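Local atomic coordinates of ferritin like protein (Caulobacter vibrioides, PDB entry 3HL1), a protein that is of unknown function but belongs to the ferritin-like family and probably binds metal, as its relatives do. Residues 86-89 and 90-93; 142-145 and 146-150; 156-159 and 160-163; 274-277 and 278-282; 303-306 and 307-311. All coordinates share one frame; numbering follows the deposited sequence.

Overall arrangement
All five contacts are local, each closing a turn of a continuous stretch, and they follow one another along the chain without nesting or crossing. Contact 1 closes a tight turn in the long loop between helices 42-67 and 112-121. Contact 2 starts helix 144-157 and touches contact 1, for example where His86 meets Phe147. Contact 3 ends the same helix, its centre about 20 Å from that of contact 2. Contact 4 lies on helix 261-283, across the chain's centre from contacts 1 and 2. Contact 5 ends helix 292-309, which follows helix 261-283 in the chain. Contacts 3 and 5 are the farthest apart, with centres about 45 Å from each other.

Contact 1 (86-89 and 90-93); sequences HIDF and DLDT
Asp88 folds its side chain over the start of the turn made by Asp90 and Leu91. Its CB lies 3.9 Å from CD1 of Leu91. CG is anti to the backbone N of Asp88 (chi1 -174°), and this brings the carboxylate beside Asp90. There OD1 accepts a hydrogen bond from Asp90 N at 3.1 Å. The donor comes from above the carboxylate plane, about 55° out of it. OD2 turns the other way and rests 3.8 Å from CG of Leu91. The side-chain bond to the amide two residues on makes this an Asx turn.

Two backbone bonds close the turn. Leu91 N donates to Asp88 O at 3.1 Å, and Asp92 N donates to Phe89 O at 3.0 Å. These are the bonds of a short 3-10 turn. Phe89 and Asp92 run side by side, with OD2 of Asp92 at the ring edge, 3.8 Å from CD1 of Phe89. Ile87 lies over one face of that ring, and Asn95 and Thr97 pack around Phe89 as well. Backbone bonds from His86 and Asp88 to Tyr141 tie the strip to the chain before helix 144-157.

Two carboxylates come close. OD1 of Asp88 comes within 3.4 Å of OD2 of Asp90, with the two carboxylate planes 67° apart. The closeness of like charges would probably raise the pKa of one of them, although Asp90 is exposed and solvent should weaken the effect.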
loop_
_atom_site.group_PDB
_atom_site.type_symbol
_atom_site.label_atom_id
_atom_site.label_comp_id
_atom_site.label_asym_id
_atom_site.label_seq_id
_atom_site.Cartn_x
_atom_site.Cartn_y
_atom_site.Cartn_z
ATOM N N HIS A 86 -1.339 10.087 -5.154
ATOM C CA HIS A 86 -2.395 10.806 -4.394
ATOM C C HIS A 86 -1.899 11.549 -3.149
ATOM O O HIS A 86 -2.695 11.954 -2.318
ATOM C CB HIS A 86 -3.601 9.860 -4.089
ATOM C CG HIS A 86 -4.227 9.274 -5.333
ATOM N ND1 HIS A 86 -4.890 10.043 -6.255
ATOM C CD2 HIS A 86 -4.206 8.021 -5.845
ATOM C CE1 HIS A 86 -5.263 9.291 -7.276
ATOM N NE2 HIS A 86 -4.871 8.054 -7.045
ATOM N N ILE A 87 -0.580 11.694 -3.029
ATOM C CA ILE A 87 0.046 12.382 -1.894
ATOM C C ILE A 87 0.882 13.561 -2.398
ATOM O O ILE A 87 1.675 13.429 -3.314
ATOM C CB ILE A 87 0.932 11.475 -1.027
ATOM C CG1 ILE A 87 0.115 10.299 -0.461
ATOM C CG2 ILE A 87 1.579 12.296 0.121
ATOM C CD1 ILE A 87 -1.101 10.710 0.399
ATOM N N ASP A 88 0.596 14.720 -1.851
ATOM C CA ASP A 88 1.373 15.968 -2.096
ATOM C C ASP A 88 1.860 16.543 -0.773
ATOM O O ASP A 88 1.099 17.147 -0.023
ATOM C CB ASP A 88 0.449 16.984 -2.767
ATOM C CG ASP A 88 1.170 18.264 -3.203
ATOM O OD1 ASP A 88 2.415 18.392 -3.015
ATOM O OD2 ASP A 88 0.449 19.151 -3.716
ATOM N N PHE A 89 3.147 16.396 -0.495
ATOM C CA PHE A 89 3.699 16.833 0.787
ATOM C C PHE A 89 3.751 18.364 0.893
ATOM O O PHE A 89 3.869 18.900 1.988
ATOM C CB PHE A 89 5.065 16.184 1.035
ATOM C CG PHE A 89 4.991 14.676 1.107
ATOM C CD1 PHE A 89 4.257 14.063 2.089
ATOM C CD2 PHE A 89 5.621 13.888 0.161
ATOM C CE1 PHE A 89 4.167 12.678 2.161
ATOM C CE2 PHE A 89 5.524 12.489 0.195
ATOM C CZ PHE A 89 4.785 11.878 1.202
ATOM N N ASP A 90 3.635 19.025 -0.256
ATOM C CA ASP A 90 3.626 20.487 -0.358
ATOM C C ASP A 90 2.389 21.007 0.321
ATOM O O ASP A 90 2.291 22.182 0.609
ATOM C CB ASP A 90 3.551 20.987 -1.810
ATOM C CG ASP A 90 4.815 20.740 -2.612
ATOM O OD1 ASP A 90 5.894 20.503 -2.028
ATOM O OD2 ASP A 90 4.712 20.816 -3.860
ATOM N N LEU A 91 1.400 20.148 0.531
ATOM C CA LEU A 91 0.198 20.566 1.239
ATOM C C LEU A 91 0.407 20.702 2.751
ATOM O O LEU A 91 -0.418 21.279 3.450
ATOM C CB LEU A 91 -0.964 19.616 0.960
ATOM C CG LEU A 91 -1.434 19.503 -0.492
ATOM C CD1 LEU A 91 -2.440 18.411 -0.643
ATOM C CD2 LEU A 91 -2.045 20.846 -0.936
ATOM N N ASP A 92 1.479 20.123 3.261
ATOM C CA ASP A 92 1.676 19.997 4.689
ATOM C C ASP A 92 2.606 21.094 5.205
ATOM O O ASP A 92 3.479 21.551 4.495
ATOM C CB ASP A 92 2.318 18.633 4.996
ATOM C CG ASP A 92 1.483 17.466 4.529
ATOM O OD1 ASP A 92 0.244 17.635 4.510
ATOM O OD2 ASP A 92 2.054 16.402 4.177
ATOM N N THR A 93 2.443 21.446 6.471
ATOM C CA THR A 93 3.275 22.466 7.116
ATOM C C THR A 93 3.738 21.933 8.493
ATOM O O THR A 93 2.918 21.564 9.343
ATOM C CB THR A 93 2.475 23.771 7.235
ATOM O OG1 THR A 93 1.296 23.509 7.991
ATOM C CG2 THR A 93 2.030 24.315 5.821
#

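Contact 2 (142-145 and 146-150); sequences GSIG and EFYDA
The ring of Tyr148 lies alongside Ile144, both side chains pointing the same way. CG2 of Ile144 touches the CD2-CE2 side of the ring, 3.5 Å from Tyr148 CE2. The carbonyl O of Ile144 approaches the same ring obliquely, 3.4 Å from CD2 of Tyr148. The hydroxyl of Tyr148 is hydrogen-bonded to OE2 of Glu22 of helix 8-35, and Ala18 of that helix and Val199 of helix 188-207 pack on the tyrosine. The ring of Phe147 meets that of Tyr141, and a bound molecule of unknown identity lies about 4 Å from the side chain of Ile144. The third flat group is the carboxylate of Glu146. Gly142 N donates to its OE1 at 2.9 Å from above the carboxylate plane, 43° out of it.

Ser143 closes the turn. Its OG sits between the backbone N and the carbonyl carbon (chi1 59°), which turns it back over the first turn of the helix, to the amide of Glu146. There it accepts from Glu146 N at 3.0 Å, with an N-H...O angle of 151°. A water bridges this OG to Glu146 OE1. Arg130 forms a salt bridge to OE1, and Asp133 N donates to OE2. The buried charge is thus gripped at both oxygens.

Regular helix bonds follow. Phe147 N donates to Ser143 O at 3.2 Å, and Tyr148 N to Ile144 O at 3.0 Å.

Ser143 is the N-cap of helix 144-157, and Glu146, three residues on, reaches back to Gly142. The arrangement is a serine-capped helix start whose first turns pack on helices 8-35 and 188-207 of the ferritin-like fold.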
loop_
_atom_site.group_PDB
_atom_site.type_symbol
_atom_site.label_atom_id
_atom_site.label_comp_id
_atom_site.label_asym_id
_atom_site.label_seq_id
_atom_site.Cartn_x
_atom_site.Cartn_y
_atom_site.Cartn_z
ATOM N N GLY A 142 -2.387 15.496 1.859
ATOM C CA GLY A 142 -1.125 15.669 2.574
ATOM C C GLY A 142 -0.623 14.453 3.322
ATOM O O GLY A 142 0.502 14.426 3.779
ATOM N N SER A 143 -1.490 13.446 3.455
ATOM C CA SER A 143 -1.193 12.211 4.196
ATOM C C SER A 143 -2.224 11.146 3.816
ATOM O O SER A 143 -3.278 11.478 3.310
ATOM C CB SER A 143 -1.321 12.444 5.710
ATOM O OG SER A 143 -2.638 12.900 6.085
ATOM N N ILE A 144 -1.933 9.894 4.146
ATOM C CA ILE A 144 -2.850 8.800 3.918
ATOM C C ILE A 144 -4.066 8.962 4.790
ATOM O O ILE A 144 -5.179 8.726 4.344
ATOM C CB ILE A 144 -2.178 7.422 4.189
ATOM C CG1 ILE A 144 -1.108 7.176 3.137
ATOM C CG2 ILE A 144 -3.229 6.332 4.187
ATOM C CD1 ILE A 144 -0.312 5.853 3.350
ATOM N N GLY A 145 -3.857 9.405 6.019
ATOM C CA GLY A 145 -4.902 9.639 6.950
ATOM C C GLY A 145 -5.904 10.636 6.450
ATOM O O GLY A 145 -7.122 10.445 6.650
ATOM N N GLU A 146 -5.422 11.701 5.809
ATOM C CA GLU A 146 -6.336 12.692 5.247
ATOM C C GLU A 146 -7.167 12.104 4.103
ATOM O O GLU A 146 -8.373 12.392 3.925
ATOM C CB GLU A 146 -5.572 13.903 4.715
ATOM C CG GLU A 146 -6.511 15.026 4.243
ATOM C CD GLU A 146 -5.829 16.155 3.456
ATOM O OE1 GLU A 146 -4.591 16.260 3.502
ATOM O OE2 GLU A 146 -6.564 16.953 2.803
ATOM N N PHE A 147 -6.506 11.344 3.252
ATOM C CA PHE A 147 -7.215 10.613 2.175
ATOM C C PHE A 147 -8.380 9.807 2.804
ATOM O O PHE A 147 -9.536 9.897 2.352
ATOM C CB PHE A 147 -6.239 9.668 1.464
ATOM C CG PHE A 147 -6.759 9.108 0.112
ATOM C CD1 PHE A 147 -8.065 8.698 -0.055
ATOM C CD2 PHE A 147 -5.914 9.006 -0.962
ATOM C CE1 PHE A 147 -8.522 8.225 -1.277
ATOM C CE2 PHE A 147 -6.377 8.532 -2.185
ATOM C CZ PHE A 147 -7.689 8.163 -2.329
ATOM N N TYR A 148 -8.095 9.007 3.834
ATOM C CA TYR A 148 -9.151 8.244 4.494
ATOM C C TYR A 148 -10.207 9.070 5.201
ATOM O O TYR A 148 -11.360 8.642 5.237
ATOM C CB TYR A 148 -8.603 7.125 5.383
ATOM C CG TYR A 148 -8.064 5.984 4.554
ATOM C CD1 TYR A 148 -8.927 5.180 3.794
ATOM C CD2 TYR A 148 -6.710 5.716 4.475
ATOM C CE1 TYR A 148 -8.436 4.143 3.010
ATOM C CE2 TYR A 148 -6.218 4.654 3.694
ATOM C CZ TYR A 148 -7.103 3.888 2.959
ATOM O OH TYR A 148 -6.650 2.882 2.175
ATOM N N ASP A 149 -9.843 10.232 5.758
ATOM C CA ASP A 149 -10.835 11.164 6.251
ATOM C C ASP A 149 -11.881 11.595 5.214
ATOM O O ASP A 149 -13.092 11.671 5.522
ATOM C CB ASP A 149 -10.148 12.454 6.694
ATOM C CG ASP A 149 -9.602 12.395 8.087
ATOM O OD1 ASP A 149 -9.777 11.397 8.809
ATOM O OD2 ASP A 149 -9.003 13.414 8.459
ATOM N N ALA A 150 -11.395 11.996 4.035
ATOM C CA ALA A 150 -12.260 12.355 2.891
ATOM C C ALA A 150 -13.113 11.155 2.502
ATOM O O ALA A 150 -14.328 11.261 2.298
ATOM C CB ALA A 150 -11.421 12.805 1.720
HETATM O O HOH W 1 -2.841 15.494 5.788
HETATM O O HOH W 2 -8.122 9.004 8.602
#

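Contact 3 (156-159 and 160-163); sequences EQLR and GHVR
Leu158 O receives two donors from His161. The stronger hydrogen bond is from His161 N, at 3.0 Å and 165°, and meets the oxygen from above the carbonyl plane. The second, from ND1, is weak: it is 3.5 Å long, with Leu158 O lying near the plane of the imidazole at its edge. CG of His161 is anti to its own carbonyl carbon (chi1 -74°), and this turns the ring back toward Leu158. Val162 N donates in the same fashion to Arg159 O at 3.0 Å. A water joins the backbone from Gln157 O to Gly160 N.

The charged contact belongs to Arg159. Its chain is extended from CG to NE but starts between the backbone N and the carbonyl carbon (chi1 66°), which puts the guanidinium back beside Glu156. NH1 donates to Glu156 O at 2.7 Å, nearly in the guanidinium plane. The same nitrogen forms a salt bridge to Glu156 OE1 at 3.2 Å. NE pairs with Asp189 of helix 188-207. The positive group therefore lies among acceptors at the carbonyl end of a helix, which should suit it.

Other side-chain contacts are van der Waals only. Leu158 and His161 run loosely side by side, with CD2 of Leu158 at 4.2 Å from CE1 of His161. The CG2 methyl of Val162 rests against the carbonyl oxygen of Arg159, 3.4 Å from O. Trp6 and Leu11 adjoin Leu158, and Leu8 adjoins His161.

This is the C-terminal end of helix 144-157. Leu158 is the first residue to leave helical angles, and the chain tightens into a short 3-10 turn before the loop to helix 188-207.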
loop_
_atom_site.group_PDB
_atom_site.type_symbol
_atom_site.label_atom_id
_atom_site.label_comp_id
_atom_site.label_asym_id
_atom_site.label_seq_id
_atom_site.Cartn_x
_atom_site.Cartn_y
_atom_site.Cartn_z
ATOM N N GLU A 156 -20.187 7.997 4.092
ATOM C CA GLU A 156 -21.352 8.316 4.886
ATOM C C GLU A 156 -22.500 8.837 4.058
ATOM O O GLU A 156 -23.642 8.427 4.227
ATOM C CB GLU A 156 -21.006 9.363 5.929
ATOM C CG GLU A 156 -21.977 9.357 7.085
ATOM C CD GLU A 156 -22.622 10.649 7.290
ATOM O OE1 GLU A 156 -23.345 11.070 6.359
ATOM O OE2 GLU A 156 -22.427 11.231 8.387
ATOM N N GLN A 157 -22.215 9.776 3.173
ATOM C CA GLN A 157 -23.243 10.376 2.351
ATOM C C GLN A 157 -23.886 9.383 1.440
ATOM O O GLN A 157 -25.094 9.486 1.171
ATOM C CB GLN A 157 -22.672 11.494 1.486
ATOM C CG GLN A 157 -22.189 12.711 2.298
ATOM C CD GLN A 157 -21.635 13.827 1.435
ATOM O OE1 GLN A 157 -21.834 13.848 0.227
ATOM N NE2 GLN A 157 -20.959 14.775 2.057
ATOM N N LEU A 158 -23.087 8.422 0.952
ATOM C CA LEU A 158 -23.564 7.440 0.002
ATOM C C LEU A 158 -23.838 6.041 0.594
ATOM O O LEU A 158 -23.916 5.059 -0.140
ATOM C CB LEU A 158 -22.555 7.365 -1.165
ATOM C CG LEU A 158 -22.452 8.655 -2.003
ATOM C CD1 LEU A 158 -21.168 8.758 -2.766
ATOM C CD2 LEU A 158 -23.636 8.877 -2.950
ATOM N N ARG A 159 -24.016 5.967 1.908
ATOM C CA ARG A 159 -24.294 4.710 2.607
ATOM C C ARG A 159 -25.562 3.942 2.168
ATOM O O ARG A 159 -25.652 2.732 2.369
ATOM C CB ARG A 159 -24.353 4.944 4.092
ATOM C CG ARG A 159 -25.541 5.833 4.550
ATOM C CD ARG A 159 -25.290 6.252 5.993
ATOM N NE ARG A 159 -26.415 6.982 6.541
ATOM C CZ ARG A 159 -26.627 8.288 6.421
ATOM N NH1 ARG A 159 -25.802 9.092 5.777
ATOM N NH2 ARG A 159 -27.707 8.811 6.974
ATOM N N GLY A 160 -26.496 4.623 1.510
ATOM C CA GLY A 160 -27.621 3.949 0.905
ATOM C C GLY A 160 -27.279 2.920 -0.126
ATOM O O GLY A 160 -28.079 2.029 -0.394
ATOM N N HIS A 161 -26.086 3.024 -0.716
ATOM C CA HIS A 161 -25.609 2.074 -1.690
ATOM C C HIS A 161 -24.990 0.826 -1.091
ATOM O O HIS A 161 -24.675 -0.108 -1.840
ATOM C CB HIS A 161 -24.582 2.748 -2.591
ATOM C CG HIS A 161 -25.186 3.694 -3.562
ATOM N ND1 HIS A 161 -25.229 5.050 -3.333
ATOM C CD2 HIS A 161 -25.795 3.485 -4.761
ATOM C CE1 HIS A 161 -25.822 5.642 -4.358
ATOM N NE2 HIS A 161 -26.196 4.717 -5.225
ATOM N N VAL A 162 -24.761 0.810 0.223
ATOM C CA VAL A 162 -24.121 -0.352 0.846
ATOM C C VAL A 162 -25.016 -1.573 0.825
ATOM O O VAL A 162 -26.162 -1.528 1.266
ATOM C CB VAL A 162 -23.656 -0.082 2.241
ATOM C CG1 VAL A 162 -23.077 -1.405 2.819
ATOM C CG2 VAL A 162 -22.642 1.100 2.237
ATOM N N ARG A 163 -24.485 -2.645 0.272
ATOM C CA ARG A 163 -25.126 -3.961 0.250
ATOM C C ARG A 163 -24.220 -4.975 0.942
ATOM O O ARG A 163 -22.998 -5.031 0.692
ATOM C CB ARG A 163 -25.403 -4.382 -1.190
ATOM C CG ARG A 163 -26.561 -3.648 -1.812
ATOM C CD ARG A 163 -26.634 -3.937 -3.286
ATOM N NE ARG A 163 -27.853 -3.501 -3.971
ATOM C CZ ARG A 163 -28.046 -2.310 -4.555
ATOM N NH1 ARG A 163 -27.145 -1.325 -4.473
ATOM N NH2 ARG A 163 -29.191 -2.080 -5.177
HETATM O O HOH W 3 -26.946 7.468 0.831
#

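Contact 4 (274-277 and 278-282); sequences AGFL and DILNG
Leu280 lies over one face of the Phe276 ring. Its CG stands 4.0 Å above the ring plane, offset toward the rim, and makes a CH-pi contact with the centroid, 21° off the ring normal. CD1 of Leu280 touches CE2 of Phe276 at 3.4 Å, and a longer contact joins it to CD2 of Leu277 at 4.3 Å. CG of Phe276 is anti to its backbone N (chi1 179°), which stands the ring out from the helix, leaning enough toward the next turn for Leu280 to cover one face.

The backbone holds the pair in register. Leu280 N donates to Phe276 O at 2.9 Å. Asn281 N donates to Leu277 O at 2.8 Å, nearly in line with the carbonyl bond. Ile279 N donates to Gly275 O in the same pattern. On the exposed side, Asp278 N donates to Ala274 O at 3.0 Å, and a water links that oxygen to Asp278 OD1 as well. The carbonyl of Ala274 therefore takes two donors.

Farther out, Phe276 packs on Leu300, while Ile279 meets Ala292, Phe293 and Gln296. All four belong to helix 292-309. Leu277 and Leu280 lean on Leu74 of a loop, and OD1 of Asn281 accepts a hydrogen bond from Leu74 N. This polar link joins the same loop to the helix next to the apolar contact.

The aromatic and aliphatic residues four apart are an i to i+4 pair on the surface of helix 261-283. The helix runs roughly antiparallel to helix 292-309, so the contact sits on one arm of a helical hairpin.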
loop_
_atom_site.group_PDB
_atom_site.type_symbol
_atom_site.label_atom_id
_atom_site.label_comp_id
_atom_site.label_asym_id
_atom_site.label_seq_id
_atom_site.Cartn_x
_atom_site.Cartn_y
_atom_site.Cartn_z
ATOM N N ALA A 274 2.623 -9.689 -12.748
ATOM C CA ALA A 274 1.488 -9.513 -13.660
ATOM C C ALA A 274 0.427 -10.596 -13.378
ATOM O O ALA A 274 -0.759 -10.315 -13.255
ATOM C CB ALA A 274 1.927 -9.595 -15.094
ATOM N N GLY A 275 0.880 -11.829 -13.288
ATOM C CA GLY A 275 0.022 -12.941 -13.004
ATOM C C GLY A 275 -0.641 -12.835 -11.673
ATOM O O GLY A 275 -1.786 -13.183 -11.531
ATOM N N PHE A 276 0.086 -12.369 -10.679
ATOM C CA PHE A 276 -0.446 -12.219 -9.355
ATOM C C PHE A 276 -1.542 -11.112 -9.285
ATOM O O PHE A 276 -2.580 -11.299 -8.628
ATOM C CB PHE A 276 0.655 -11.968 -8.390
ATOM C CG PHE A 276 0.194 -11.769 -7.007
ATOM C CD1 PHE A 276 -0.337 -12.826 -6.302
ATOM C CD2 PHE A 276 0.281 -10.526 -6.416
ATOM C CE1 PHE A 276 -0.782 -12.648 -5.019
ATOM C CE2 PHE A 276 -0.159 -10.336 -5.131
ATOM C CZ PHE A 276 -0.679 -11.403 -4.435
ATOM N N LEU A 277 -1.315 -9.996 -9.971
ATOM C CA LEU A 277 -2.361 -8.970 -10.131
ATOM C C LEU A 277 -3.604 -9.520 -10.884
ATOM O O LEU A 277 -4.710 -9.201 -10.477
ATOM C CB LEU A 277 -1.783 -7.690 -10.803
ATOM C CG LEU A 277 -0.678 -6.870 -10.068
ATOM C CD1 LEU A 277 -0.437 -5.547 -10.757
ATOM C CD2 LEU A 277 -0.940 -6.716 -8.563
ATOM N N ASP A 278 -3.436 -10.315 -11.937
ATOM C CA ASP A 278 -4.582 -10.990 -12.583
ATOM C C ASP A 278 -5.378 -11.828 -11.564
ATOM O O ASP A 278 -6.599 -11.785 -11.598
ATOM C CB ASP A 278 -4.217 -11.924 -13.749
ATOM C CG ASP A 278 -3.691 -11.190 -14.963
ATOM O OD1 ASP A 278 -3.920 -9.968 -15.163
ATOM O OD2 ASP A 278 -2.966 -11.846 -15.723
ATOM N N ILE A 279 -4.685 -12.595 -10.696
ATOM C CA ILE A 279 -5.330 -13.426 -9.675
ATOM C C ILE A 279 -6.140 -12.465 -8.773
ATOM O O ILE A 279 -7.338 -12.683 -8.518
ATOM C CB ILE A 279 -4.323 -14.290 -8.859
ATOM C CG1 ILE A 279 -3.848 -15.490 -9.731
ATOM C CG2 ILE A 279 -4.917 -14.844 -7.554
ATOM C CD1 ILE A 279 -2.607 -16.150 -9.231
ATOM N N LEU A 280 -5.493 -11.406 -8.283
ATOM C CA LEU A 280 -6.189 -10.464 -7.402
ATOM C C LEU A 280 -7.366 -9.789 -8.044
ATOM O O LEU A 280 -8.365 -9.583 -7.343
ATOM C CB LEU A 280 -5.243 -9.446 -6.737
ATOM C CG LEU A 280 -4.176 -9.929 -5.747
ATOM C CD1 LEU A 280 -3.198 -8.754 -5.496
ATOM C CD2 LEU A 280 -4.821 -10.400 -4.436
ATOM N N ASN A 281 -7.264 -9.405 -9.324
ATOM C CA ASN A 281 -8.372 -8.782 -10.024
ATOM C C ASN A 281 -9.610 -9.657 -10.020
ATOM O O ASN A 281 -10.704 -9.163 -9.844
ATOM C CB ASN A 281 -7.966 -8.332 -11.417
ATOM C CG ASN A 281 -7.140 -7.075 -11.371
ATOM O OD1 ASN A 281 -7.262 -6.313 -10.414
ATOM N ND2 ASN A 281 -6.235 -6.879 -12.338
ATOM N N GLY A 282 -9.422 -10.958 -10.201
ATOM C CA GLY A 282 -10.530 -11.895 -10.199
ATOM C C GLY A 282 -11.175 -11.924 -8.830
ATOM O O GLY A 282 -12.424 -11.830 -8.703
HETATM O O HOH W 4 -1.525 -8.006 -14.705
#

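Contact 5 (303-306 and 307-311); sequences DILS and CWKLG
Leu305 overlaps the aliphatic chain of Lys309, the two crossing at a slant. CG of Leu305 lies 4.0 Å from CD of Lys309, and CD1 of Leu305 is 4.2 Å from CG of Lys309. The setting is the C-terminal end of helix 292-309, closed by a Schellman motif at Gly311. Leu305 has CG anti to its backbone N (chi1 178°), which swings its branched tip against the lysine chain. Lys309 then bends at chi3 and chi4. Its NZ makes a weak hydrogen bond to Tyr250 OH.

The last turn is held by backbone bonds. Lys309 N donates to Leu305 O at 2.9 Å and 175°, a nearly straight bond. Leu310 N donates to Ser306 O at 3.0 Å. CD1 of Leu310 also comes 3.8 Å from OG of Ser306. The bond from Trp308 N to Ile304 O is weak.

The indole of Trp308 lies beside Ile304. The side chains touch lightly where Ile304 CG2 comes 4.5 Å from Trp308 CD1. NE1 of the indole donates to Thr31 O of helix 8-35, and Tyr34 of that helix touches both Ile304 and Leu305. OD1 of the buried Asp303 forms a salt bridge with Arg268 of helix 261-283, while Cys307 packs on Ala265 of the same helix.

The chain turns away at Gly311. Its phi is positive, 78°, and Gly311 N donates to Trp308 O at 3.0 Å.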
loop_
_atom_site.group_PDB
_atom_site.type_symbol
_atom_site.label_atom_id
_atom_site.label_comp_id
_atom_site.label_asym_id
_atom_site.label_seq_id
_atom_site.Cartn_x
_atom_site.Cartn_y
_atom_site.Cartn_z
ATOM N N ASP A 303 11.209 -14.540 -6.069
ATOM C CA ASP A 303 11.593 -13.765 -7.247
ATOM C C ASP A 303 12.324 -12.443 -6.946
ATOM O O ASP A 303 13.288 -12.054 -7.636
ATOM C CB ASP A 303 10.346 -13.338 -8.052
ATOM C CG ASP A 303 9.633 -14.470 -8.711
ATOM O OD1 ASP A 303 10.167 -15.573 -8.808
ATOM O OD2 ASP A 303 8.456 -14.266 -9.077
ATOM N N ILE A 304 11.831 -11.725 -5.943
ATOM C CA ILE A 304 12.416 -10.443 -5.519
ATOM C C ILE A 304 13.800 -10.673 -4.917
ATOM O O ILE A 304 14.781 -9.973 -5.211
ATOM C CB ILE A 304 11.476 -9.715 -4.505
ATOM C CG1 ILE A 304 10.133 -9.468 -5.158
ATOM C CG2 ILE A 304 12.103 -8.412 -4.030
ATOM C CD1 ILE A 304 8.974 -9.083 -4.166
ATOM N N LEU A 305 13.901 -11.655 -4.044
ATOM C CA LEU A 305 15.209 -11.989 -3.450
ATOM C C LEU A 305 16.210 -12.404 -4.519
ATOM O O LEU A 305 17.390 -12.063 -4.478
ATOM C CB LEU A 305 15.075 -13.112 -2.442
ATOM C CG LEU A 305 16.337 -13.614 -1.752
ATOM C CD1 LEU A 305 17.068 -12.487 -1.059
ATOM C CD2 LEU A 305 15.946 -14.685 -0.759
ATOM N N SER A 306 15.730 -13.135 -5.499
ATOM C CA SER A 306 16.626 -13.645 -6.517
ATOM C C SER A 306 17.212 -12.500 -7.359
ATOM O O SER A 306 18.408 -12.513 -7.664
ATOM C CB SER A 306 15.937 -14.719 -7.355
ATOM O OG SER A 306 16.665 -14.872 -8.544
ATOM N N CYS A 307 16.434 -11.456 -7.641
ATOM C CA CYS A 307 16.963 -10.246 -8.279
ATOM C C CYS A 307 18.119 -9.657 -7.509
ATOM O O CYS A 307 19.203 -9.455 -8.052
ATOM C CB CYS A 307 15.884 -9.176 -8.453
ATOM S SG CYS A 307 14.615 -9.562 -9.682
ATOM N N TRP A 308 17.912 -9.397 -6.217
ATOM C CA TRP A 308 18.956 -8.850 -5.380
ATOM C C TRP A 308 20.214 -9.704 -5.312
ATOM O O TRP A 308 21.343 -9.181 -5.423
ATOM C CB TRP A 308 18.429 -8.633 -3.958
ATOM C CG TRP A 308 17.643 -7.390 -3.780
ATOM C CD1 TRP A 308 16.396 -7.310 -3.281
ATOM C CD2 TRP A 308 18.081 -6.061 -4.007
ATOM N NE1 TRP A 308 16.013 -5.989 -3.157
ATOM C CE2 TRP A 308 17.024 -5.203 -3.626
ATOM C CE3 TRP A 308 19.252 -5.493 -4.512
ATOM C CZ2 TRP A 308 17.108 -3.830 -3.733
ATOM C CZ3 TRP A 308 19.346 -4.105 -4.602
ATOM C CH2 TRP A 308 18.287 -3.291 -4.222
ATOM N N LYS A 309 20.034 -11.002 -5.100
ATOM C CA LYS A 309 21.158 -11.903 -5.098
ATOM C C LYS A 309 21.965 -11.872 -6.405
ATOM O O LYS A 309 23.173 -12.089 -6.366
ATOM C CB LYS A 309 20.696 -13.314 -4.836
ATOM C CG LYS A 309 20.390 -13.597 -3.369
ATOM C CD LYS A 309 19.790 -14.994 -3.258
ATOM C CE LYS A 309 20.211 -15.788 -2.082
ATOM N NZ LYS A 309 20.681 -15.017 -0.912
ATOM N N LEU A 310 21.305 -11.638 -7.535
ATOM C CA LEU A 310 21.973 -11.510 -8.830
ATOM C C LEU A 310 22.482 -10.116 -9.154
ATOM O O LEU A 310 23.007 -9.897 -10.234
ATOM C CB LEU A 310 21.093 -12.054 -9.967
ATOM C CG LEU A 310 20.836 -13.552 -9.877
ATOM C CD1 LEU A 310 19.649 -14.035 -10.665
ATOM C CD2 LEU A 310 22.108 -14.382 -10.203
ATOM N N GLY A 311 22.358 -9.167 -8.235
ATOM C CA GLY A 311 22.828 -7.804 -8.489
ATOM C C GLY A 311 21.905 -6.961 -9.366
ATOM O O GLY A 311 22.347 -6.017 -9.971
#